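Local atomic coordinates of putative endoribonuclease (Klebsiella pneumoniae, PDB entry 3LYB), a protein that may act on RNA as a putative endoribonuclease of the YjgF-like (L-PSP) family, its true substrate being uncertain. Residues B[66-77]-B[106-117]. Sequence-based numbering, arbitrary orientation.
Sequences QGPILAQSWYVL and HFPYYSRVRKLF
V113 projects from helix 107-115 as a knob into the hole formed by L70, S73, W74 and L77, joining helix 60-85 to the short helix 107-115 in the YjgF-like α/β fold. Both helices pack against the β-sheet; here their axes run in the same general sense, crossing at -39° with 8.9 Å between them at closest approach. From its CB, which faces the CB of S73, V113 splits in two directions. CG1, anti to the backbone N (chi1 -176°), reaches toward the C-terminal end of 66-77, 3.8 Å from W74 CA and close to L77 CD1. CG2 turns the other way and meets L70 CD2 at 3.8 Å.

One turn earlier, the Y109 ring lies across I69 and L70. I69 CG2 comes obliquely to Y109 CG at 3.6 Å, while L70 CD2 sits at the ring's edge; beyond them Q66 CB nears CE2. I69 CB also lies over a face of the H106 imidazole, offset toward its rim. Past this apolar layer, R112 NH1 gives Q66 OE1 only a weak hydrogen bond, with the amide and guanidinium planes almost perpendicular. Stronger partners lie elsewhere: L54 O for this NH1, D63 and G55 O for Q66 NE2.

S73 OG approaches the edge of the Y110 ring in its plane, 3.5 Å from CD1, and is itself tied back to I69 O, which the hydroxyl and S73 N reach from opposite faces of the carbonyl plane. The Y110 hydroxyl hydrogen-bonds Q99 on strand 94-101, linking this side of the interface to the sheet. At the far end, F117 folds back so that L77 CB stands over one face of its ring, 3.7 Å from the centroid, while W74 CD1 meets the ring edge 3.9 Å from F117 CZ.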
loop_
_atom_site.group_PDB
_atom_site.type_symbol
_atom_site.label_atom_id
_atom_site.label_comp_id
_atom_site.label_asym_id
_atom_site.label_seq_id
_atom_site.Cartn_x
_atom_site.Cartn_y
_atom_site.Cartn_z
ATOM N N GLN B 66 -20.726 16.360 -3.553
ATOM C CA GLN B 66 -21.878 15.893 -2.758
ATOM C C GLN B 66 -22.944 15.149 -3.561
ATOM O O GLN B 66 -23.678 14.305 -3.027
ATOM C CB GLN B 66 -22.501 17.029 -1.928
ATOM C CG GLN B 66 -22.954 18.252 -2.708
ATOM C CD GLN B 66 -23.928 19.144 -1.923
ATOM O OE1 GLN B 66 -24.168 18.952 -0.724
ATOM N NE2 GLN B 66 -24.508 20.108 -2.616
ATOM N N GLY B 67 -23.002 15.444 -4.851
ATOM C CA GLY B 67 -24.006 14.870 -5.743
ATOM C C GLY B 67 -24.169 13.373 -5.662
ATOM O O GLY B 67 -25.302 12.881 -5.555
ATOM N N PRO B 68 -23.055 12.618 -5.720
ATOM C CA PRO B 68 -23.262 11.166 -5.867
ATOM C C PRO B 68 -23.851 10.462 -4.634
ATOM O O PRO B 68 -24.771 9.627 -4.771
ATOM C CB PRO B 68 -21.867 10.654 -6.227
ATOM C CG PRO B 68 -21.212 11.867 -6.890
ATOM C CD PRO B 68 -21.668 13.005 -6.038
ATOM N N ILE B 69 -23.361 10.801 -3.445
ATOM C CA ILE B 69 -23.891 10.200 -2.228
ATOM C C ILE B 69 -25.352 10.635 -1.967
ATOM O O ILE B 69 -26.177 9.811 -1.537
ATOM C CB ILE B 69 -22.965 10.446 -1.013
ATOM C CG1 ILE B 69 -23.472 9.758 0.252
ATOM C CG2 ILE B 69 -22.821 11.901 -0.747
ATOM C CD1 ILE B 69 -23.869 8.298 0.083
ATOM N N LEU B 70 -25.661 11.912 -2.234
ATOM C CA LEU B 70 -27.006 12.448 -2.011
ATOM C C LEU B 70 -27.967 11.764 -2.965
ATOM O O LEU B 70 -28.969 11.187 -2.551
ATOM C CB LEU B 70 -27.027 13.973 -2.187
ATOM C CG LEU B 70 -26.320 14.817 -1.105
ATOM C CD1 LEU B 70 -26.221 16.295 -1.513
ATOM C CD2 LEU B 70 -26.974 14.668 0.273
ATOM N N ALA B 71 -27.609 11.769 -4.239
ATOM C CA ALA B 71 -28.427 11.141 -5.259
ATOM C C ALA B 71 -28.649 9.664 -4.999
ATOM O O ALA B 71 -29.767 9.191 -5.102
ATOM C CB ALA B 71 -27.813 11.350 -6.628
ATOM N N GLN B 72 -27.593 8.928 -4.663
ATOM C CA GLN B 72 -27.725 7.491 -4.406
ATOM C C GLN B 72 -28.564 7.224 -3.151
ATOM O O GLN B 72 -29.400 6.307 -3.127
ATOM C CB GLN B 72 -26.352 6.824 -4.287
ATOM C CG GLN B 72 -25.559 6.682 -5.619
ATOM C CD GLN B 72 -24.272 5.877 -5.453
ATOM O OE1 GLN B 72 -24.025 5.302 -4.402
ATOM N NE2 GLN B 72 -23.456 5.849 -6.476
ATOM N N SER B 73 -28.374 8.032 -2.117
ATOM C CA SER B 73 -29.138 7.827 -0.908
ATOM C C SER B 73 -30.607 8.037 -1.214
ATOM O O SER B 73 -31.474 7.231 -0.818
ATOM C CB SER B 73 -28.688 8.777 0.195
ATOM O OG SER B 73 -27.317 8.580 0.503
ATOM N N TRP B 74 -30.883 9.116 -1.943
ATOM C CA TRP B 74 -32.250 9.487 -2.168
ATOM C C TRP B 74 -32.880 8.352 -2.968
ATOM O O TRP B 74 -33.916 7.795 -2.585
ATOM C CB TRP B 74 -32.368 10.838 -2.879
ATOM C CG TRP B 74 -33.783 11.073 -3.300
ATOM C CD1 TRP B 74 -34.799 11.575 -2.527
ATOM C CD2 TRP B 74 -34.367 10.727 -4.563
ATOM N NE1 TRP B 74 -35.975 11.589 -3.247
ATOM C CE2 TRP B 74 -35.737 11.079 -4.500
ATOM C CE3 TRP B 74 -33.861 10.174 -5.748
ATOM C CZ2 TRP B 74 -36.614 10.894 -5.583
ATOM C CZ3 TRP B 74 -34.724 9.991 -6.832
ATOM C CH2 TRP B 74 -36.089 10.358 -6.739
ATOM N N TYR B 75 -32.215 7.982 -4.053
ATOM C CA TYR B 75 -32.695 6.937 -4.933
ATOM C C TYR B 75 -33.011 5.643 -4.194
ATOM O O TYR B 75 -33.957 4.947 -4.513
ATOM C CB TYR B 75 -31.664 6.702 -6.037
ATOM C CG TYR B 75 -32.267 6.128 -7.271
ATOM C CD1 TYR B 75 -32.674 6.959 -8.321
ATOM C CD2 TYR B 75 -32.468 4.746 -7.394
ATOM C CE1 TYR B 75 -33.264 6.424 -9.477
ATOM C CE2 TYR B 75 -33.045 4.197 -8.545
ATOM C CZ TYR B 75 -33.452 5.040 -9.574
ATOM O OH TYR B 75 -34.032 4.486 -10.709
ATOM N N VAL B 76 -32.211 5.319 -3.196
ATOM C CA VAL B 76 -32.387 4.072 -2.486
ATOM C C VAL B 76 -33.555 4.186 -1.532
ATOM O O VAL B 76 -34.392 3.284 -1.451
ATOM C CB VAL B 76 -31.108 3.676 -1.698
ATOM C CG1 VAL B 76 -31.435 2.720 -0.535
ATOM C CG2 VAL B 76 -30.121 3.056 -2.622
ATOM N N LEU B 77 -33.571 5.290 -0.789
ATOM C CA LEU B 77 -34.623 5.544 0.179
ATOM C C LEU B 77 -36.004 5.623 -0.467
ATOM O O LEU B 77 -36.954 5.011 0.022
ATOM C CB LEU B 77 -34.305 6.783 0.991
ATOM C CG LEU B 77 -33.205 6.549 2.030
ATOM C CD1 LEU B 77 -32.831 7.839 2.728
ATOM C CD2 LEU B 77 -33.612 5.497 3.066
ATOM N N HIS B 106 -19.311 9.765 4.447
ATOM C CA HIS B 106 -20.520 10.057 3.702
ATOM C C HIS B 106 -21.777 10.083 4.596
ATOM O O HIS B 106 -22.872 10.419 4.142
ATOM C CB HIS B 106 -20.725 8.967 2.647
ATOM C CG HIS B 106 -19.853 9.096 1.436
ATOM N ND1 HIS B 106 -19.459 8.007 0.690
ATOM C CD2 HIS B 106 -19.314 10.179 0.828
ATOM C CE1 HIS B 106 -18.716 8.408 -0.327
ATOM N NE2 HIS B 106 -18.615 9.721 -0.266
ATOM N N PHE B 107 -21.625 9.704 5.859
ATOM C CA PHE B 107 -22.767 9.598 6.743
ATOM C C PHE B 107 -23.631 10.854 6.918
ATOM O O PHE B 107 -24.856 10.766 6.824
ATOM C CB PHE B 107 -22.390 9.063 8.122
ATOM C CG PHE B 107 -23.573 8.827 8.960
ATOM C CD1 PHE B 107 -24.398 7.751 8.697
ATOM C CD2 PHE B 107 -23.930 9.739 9.941
ATOM C CE1 PHE B 107 -25.555 7.548 9.447
ATOM C CE2 PHE B 107 -25.097 9.553 10.684
ATOM C CZ PHE B 107 -25.907 8.447 10.438
ATOM N N PRO B 108 -23.007 12.015 7.199
ATOM C CA PRO B 108 -23.765 13.267 7.270
ATOM C C PRO B 108 -24.659 13.519 6.051
ATOM O O PRO B 108 -25.750 14.055 6.199
ATOM C CB PRO B 108 -22.663 14.326 7.335
ATOM C CG PRO B 108 -21.533 13.624 8.038
ATOM C CD PRO B 108 -21.590 12.211 7.570
ATOM N N TYR B 109 -24.206 13.148 4.864
ATOM C CA TYR B 109 -25.026 13.306 3.662
ATOM C C TYR B 109 -26.230 12.381 3.699
ATOM O O TYR B 109 -27.360 12.801 3.431
ATOM C CB TYR B 109 -24.225 13.017 2.396
ATOM C CG TYR B 109 -23.128 13.993 2.140
ATOM C CD1 TYR B 109 -21.799 13.655 2.391
ATOM C CD2 TYR B 109 -23.405 15.255 1.653
ATOM C CE1 TYR B 109 -20.764 14.554 2.143
ATOM C CE2 TYR B 109 -22.378 16.166 1.403
ATOM C CZ TYR B 109 -21.062 15.807 1.647
ATOM O OH TYR B 109 -20.059 16.703 1.395
ATOM N N TYR B 110 -25.989 11.123 4.015
ATOM C CA TYR B 110 -27.062 10.159 4.063
ATOM C C TYR B 110 -28.121 10.544 5.128
ATOM O O TYR B 110 -29.334 10.482 4.891
ATOM C CB TYR B 110 -26.483 8.766 4.354
ATOM C CG TYR B 110 -27.554 7.769 4.622
ATOM C CD1 TYR B 110 -28.239 7.159 3.563
ATOM C CD2 TYR B 110 -27.927 7.466 5.933
ATOM C CE1 TYR B 110 -29.263 6.253 3.797
ATOM C CE2 TYR B 110 -28.941 6.555 6.185
ATOM C CZ TYR B 110 -29.604 5.967 5.115
ATOM O OH TYR B 110 -30.586 5.073 5.370
ATOM N N SER B 111 -27.624 10.927 6.301
ATOM C CA SER B 111 -28.431 11.372 7.420
ATOM C C SER B 111 -29.325 12.565 7.053
ATOM O O SER B 111 -30.464 12.608 7.462
ATOM C CB SER B 111 -27.522 11.716 8.603
ATOM O OG SER B 111 -28.271 12.252 9.673
ATOM N N ARG B 112 -28.807 13.524 6.287
ATOM C CA ARG B 112 -29.634 14.629 5.803
ATOM C C ARG B 112 -30.832 14.024 5.066
ATOM O O ARG B 112 -31.987 14.297 5.409
ATOM C CB ARG B 112 -28.824 15.584 4.898
ATOM C CG ARG B 112 -29.669 16.522 4.006
ATOM C CD ARG B 112 -28.813 17.352 3.011
ATOM N NE ARG B 112 -27.802 18.177 3.683
ATOM C CZ ARG B 112 -26.725 18.717 3.106
ATOM N NH1 ARG B 112 -26.473 18.562 1.818
ATOM N NH2 ARG B 112 -25.894 19.436 3.835
ATOM N N VAL B 113 -30.541 13.164 4.094
ATOM C CA VAL B 113 -31.570 12.547 3.268
ATOM C C VAL B 113 -32.562 11.706 4.072
ATOM O O VAL B 113 -33.773 11.753 3.819
ATOM C CB VAL B 113 -30.940 11.710 2.146
ATOM C CG1 VAL B 113 -31.996 11.149 1.215
ATOM C CG2 VAL B 113 -29.971 12.566 1.362
ATOM N N ARG B 114 -32.061 10.950 5.042
ATOM C CA ARG B 114 -32.936 10.058 5.789
ATOM C C ARG B 114 -33.977 10.845 6.571
ATOM O O ARG B 114 -35.124 10.430 6.646
ATOM C CB ARG B 114 -32.172 9.119 6.712
ATOM C CG ARG B 114 -33.039 7.977 7.177
ATOM C CD ARG B 114 -32.378 7.055 8.145
ATOM N NE ARG B 114 -31.701 7.755 9.228
ATOM C CZ ARG B 114 -30.987 7.149 10.175
ATOM N NH1 ARG B 114 -30.870 5.818 10.183
ATOM N NH2 ARG B 114 -30.386 7.870 11.116
ATOM N N LYS B 115 -33.582 11.979 7.130
ATOM C CA LYS B 115 -34.520 12.893 7.776
ATOM C C LYS B 115 -35.745 13.243 6.895
ATOM O O LYS B 115 -36.879 13.300 7.390
ATOM C CB LYS B 115 -33.814 14.175 8.187
ATOM C CG LYS B 115 -33.065 14.078 9.477
ATOM C CD LYS B 115 -32.337 15.410 9.740
ATOM C CE LYS B 115 -31.336 15.298 10.890
ATOM N NZ LYS B 115 -30.254 16.317 10.790
ATOM N N LEU B 116 -35.511 13.466 5.602
ATOM C CA LEU B 116 -36.600 13.747 4.668
ATOM C C LEU B 116 -37.644 12.631 4.556
ATOM O O LEU B 116 -38.715 12.864 4.024
ATOM C CB LEU B 116 -36.068 14.072 3.258
ATOM C CG LEU B 116 -34.912 15.059 3.041
ATOM C CD1 LEU B 116 -34.511 15.089 1.571
ATOM C CD2 LEU B 116 -35.200 16.463 3.554
ATOM N N PHE B 117 -37.331 11.432 5.029
ATOM C CA PHE B 117 -38.247 10.299 4.882
ATOM C C PHE B 117 -38.846 9.894 6.217
ATOM O O PHE B 117 -39.868 9.204 6.264
ATOM C CB PHE B 117 -37.534 9.082 4.286
ATOM C CG PHE B 117 -37.235 9.210 2.838
ATOM C CD1 PHE B 117 -36.148 9.954 2.403
ATOM C CD2 PHE B 117 -38.035 8.576 1.903
ATOM C CE1 PHE B 117 -35.882 10.081 1.057
ATOM C CE2 PHE B 117 -37.779 8.682 0.560
ATOM C CZ PHE B 117 -36.696 9.429 0.127
#